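Local coordinates for double stranded RNA binding protein A (Xenopus laevis, PDB 1DI2), which binds double-stranded RNA through its second dsRNA-binding domain, the part of the protein present here in complex with RNA, at residues E[41-46]-E[61-66]. The protein carries 1 engineered substitution. Residues are numbered along the deposited sequence; the frame is centred on the assembly and turned at random.
Sequences ETFVET and EKLLTK
Phe43 and Leu63 make the apolar centre of this strand-helix contact: CB of Phe43 lies 3.8 Å from CG of Leu63, and the Leu63 methyls close in around that same carbon. A chi1 of -163° swings the Leu63 branch opposite its backbone N and brings its end to Phe43, while Leu6 and Cys38 also pack on it. The Phe43 ring crosses the extended Lys66 chain, its CD2 being 4.2 Å from CG of Lys66. Two residues on, Glu45 lays CG against CB of Lys62 at 3.9 Å, the two side chains running nearly perpendicular.

One direct hydrogen bond joins the segments, from Lys62 NZ to Thr46 O (3.1 Å), the donor tilted 28° from the carbonyl plane. Glu45 OE2 turns back to accept Thr46 N through its anti lone pair (2.8 Å). One water links Lys66 NZ to Thr42 O and receives a weak bond from Val44 N; another joins Lys62 O to Glu45 OE1, weakly at the carboxylate.

Helix 52-68 thus packs against strand 43-49, an outer strand of the alpha-beta-beta-beta-alpha dsRNA-binding fold. With Glu45 OE2 4.9 Å from Lys62 NZ, their opposite charges probably add only longer-range attraction to a polar flank held by Lys62 directly and Lys66 through water.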
loop_
_atom_site.group_PDB
_atom_site.type_symbol
_atom_site.label_atom_id
_atom_site.label_comp_id
_atom_site.label_asym_id
_atom_site.label_seq_id
_atom_site.Cartn_x
_atom_site.Cartn_y
_atom_site.Cartn_z
ATOM N N GLU E 41 13.329 -4.229 -23.120
ATOM C CA GLU E 41 14.148 -5.153 -23.903
ATOM C C GLU E 41 13.213 -6.161 -24.546
ATOM O O GLU E 41 12.355 -5.838 -25.358
ATOM C CB GLU E 41 15.161 -5.887 -22.992
ATOM C CG GLU E 41 16.425 -6.345 -23.723
ATOM C CD GLU E 41 16.535 -7.859 -23.960
ATOM O OE1 GLU E 41 15.604 -8.609 -23.609
ATOM O OE2 GLU E 41 17.576 -8.298 -24.500
ATOM N N THR E 42 13.332 -7.393 -24.097
ATOM C CA THR E 42 12.511 -8.434 -24.651
ATOM C C THR E 42 11.440 -8.994 -23.683
ATOM O O THR E 42 10.758 -9.975 -23.973
ATOM C CB THR E 42 13.457 -9.549 -25.192
ATOM O OG1 THR E 42 13.006 -9.954 -26.483
ATOM C CG2 THR E 42 13.533 -10.756 -24.246
ATOM N N PHE E 43 11.281 -8.342 -22.534
ATOM C CA PHE E 43 10.306 -8.762 -21.526
ATOM C C PHE E 43 9.007 -7.959 -21.536
ATOM O O PHE E 43 8.983 -6.762 -21.859
ATOM C CB PHE E 43 10.908 -8.656 -20.117
ATOM C CG PHE E 43 12.222 -9.353 -19.957
ATOM C CD1 PHE E 43 13.392 -8.745 -20.386
ATOM C CD2 PHE E 43 12.290 -10.624 -19.393
ATOM C CE1 PHE E 43 14.621 -9.380 -20.257
ATOM C CE2 PHE E 43 13.527 -11.282 -19.257
ATOM C CZ PHE E 43 14.696 -10.650 -19.694
ATOM N N VAL E 44 7.928 -8.626 -21.138
ATOM C CA VAL E 44 6.637 -7.986 -21.057
ATOM C C VAL E 44 5.937 -8.607 -19.862
ATOM O O VAL E 44 5.817 -9.832 -19.774
ATOM C CB VAL E 44 5.770 -8.242 -22.299
ATOM C CG1 VAL E 44 4.582 -7.285 -22.283
ATOM C CG2 VAL E 44 6.585 -8.072 -23.571
ATOM N N GLU E 45 5.501 -7.767 -18.931
ATOM C CA GLU E 45 4.790 -8.244 -17.756
ATOM C C GLU E 45 3.661 -7.302 -17.380
ATOM O O GLU E 45 3.674 -6.123 -17.726
ATOM C CB GLU E 45 5.739 -8.405 -16.564
ATOM C CG GLU E 45 6.189 -9.834 -16.300
ATOM C CD GLU E 45 5.022 -10.788 -16.021
ATOM O OE1 GLU E 45 5.277 -11.964 -15.687
ATOM O OE2 GLU E 45 3.848 -10.373 -16.144
ATOM N N THR E 46 2.684 -7.835 -16.663
ATOM C CA THR E 46 1.550 -7.036 -16.241
ATOM C C THR E 46 1.454 -7.053 -14.719
ATOM O O THR E 46 1.817 -8.040 -14.068
ATOM C CB THR E 46 0.249 -7.590 -16.805
ATOM O OG1 THR E 46 -0.034 -8.840 -16.177
ATOM C CG2 THR E 46 0.376 -7.812 -18.303
ATOM N N GLU E 61 8.237 -5.462 -10.389
ATOM C CA GLU E 61 8.715 -6.595 -9.601
ATOM C C GLU E 61 8.570 -7.905 -10.376
ATOM O O GLU E 61 9.461 -8.764 -10.340
ATOM C CB GLU E 61 7.954 -6.699 -8.271
ATOM C CG GLU E 61 8.138 -5.480 -7.385
ATOM C CD GLU E 61 7.408 -5.554 -6.046
ATOM O OE1 GLU E 61 6.749 -6.578 -5.762
ATOM O OE2 GLU E 61 7.499 -4.576 -5.270
ATOM N N LYS E 62 7.446 -8.071 -11.065
ATOM C CA LYS E 62 7.235 -9.294 -11.835
ATOM C C LYS E 62 8.253 -9.417 -12.957
ATOM O O LYS E 62 8.756 -10.508 -13.238
ATOM C CB LYS E 62 5.839 -9.331 -12.452
ATOM C CG LYS E 62 4.711 -9.578 -11.476
ATOM C CD LYS E 62 3.427 -9.792 -12.249
ATOM C CE LYS E 62 2.284 -10.162 -11.337
ATOM N NZ LYS E 62 1.044 -10.372 -12.125
ATOM N N LEU E 63 8.562 -8.296 -13.597
ATOM C CA LEU E 63 9.511 -8.325 -14.699
ATOM C C LEU E 63 10.909 -8.713 -14.211
ATOM O O LEU E 63 11.611 -9.467 -14.878
ATOM C CB LEU E 63 9.501 -6.972 -15.418
ATOM C CG LEU E 63 10.124 -7.015 -16.810
ATOM C CD1 LEU E 63 9.345 -6.136 -17.752
ATOM C CD2 LEU E 63 11.582 -6.626 -16.738
ATOM N N LEU E 64 11.298 -8.205 -13.042
ATOM C CA LEU E 64 12.590 -8.525 -12.449
ATOM C C LEU E 64 12.648 -10.005 -12.091
ATOM O O LEU E 64 13.676 -10.664 -12.252
ATOM C CB LEU E 64 12.823 -7.684 -11.196
ATOM C CG LEU E 64 13.067 -6.199 -11.465
ATOM C CD1 LEU E 64 13.058 -5.419 -10.165
ATOM C CD2 LEU E 64 14.408 -6.066 -12.174
ATOM N N THR E 65 11.526 -10.517 -11.592
ATOM C CA THR E 65 11.419 -11.917 -11.222
ATOM C C THR E 65 11.485 -12.764 -12.506
ATOM O O THR E 65 12.062 -13.864 -12.504
ATOM C CB THR E 65 10.109 -12.178 -10.437
ATOM O OG1 THR E 65 10.250 -11.675 -9.097
ATOM C CG2 THR E 65 9.768 -13.667 -10.418
ATOM N N LYS E 66 10.921 -12.260 -13.599
ATOM C CA LYS E 66 10.985 -13.010 -14.856
ATOM C C LYS E 66 12.400 -12.920 -15.398
ATOM O O LYS E 66 12.889 -13.829 -16.080
ATOM C CB LYS E 66 10.002 -12.459 -15.891
ATOM C CG LYS E 66 9.948 -13.287 -17.165
ATOM C CD LYS E 66 8.842 -12.812 -18.097
ATOM C CE LYS E 66 8.814 -13.667 -19.358
ATOM N NZ LYS E 66 7.745 -13.234 -20.283
HETATM O O HOH W 1 8.330 -11.358 -22.350
HETATM O O HOH W 2 5.518 -12.599 -19.423
HETATM O O HOH W 3 7.361 -12.851 -13.274
#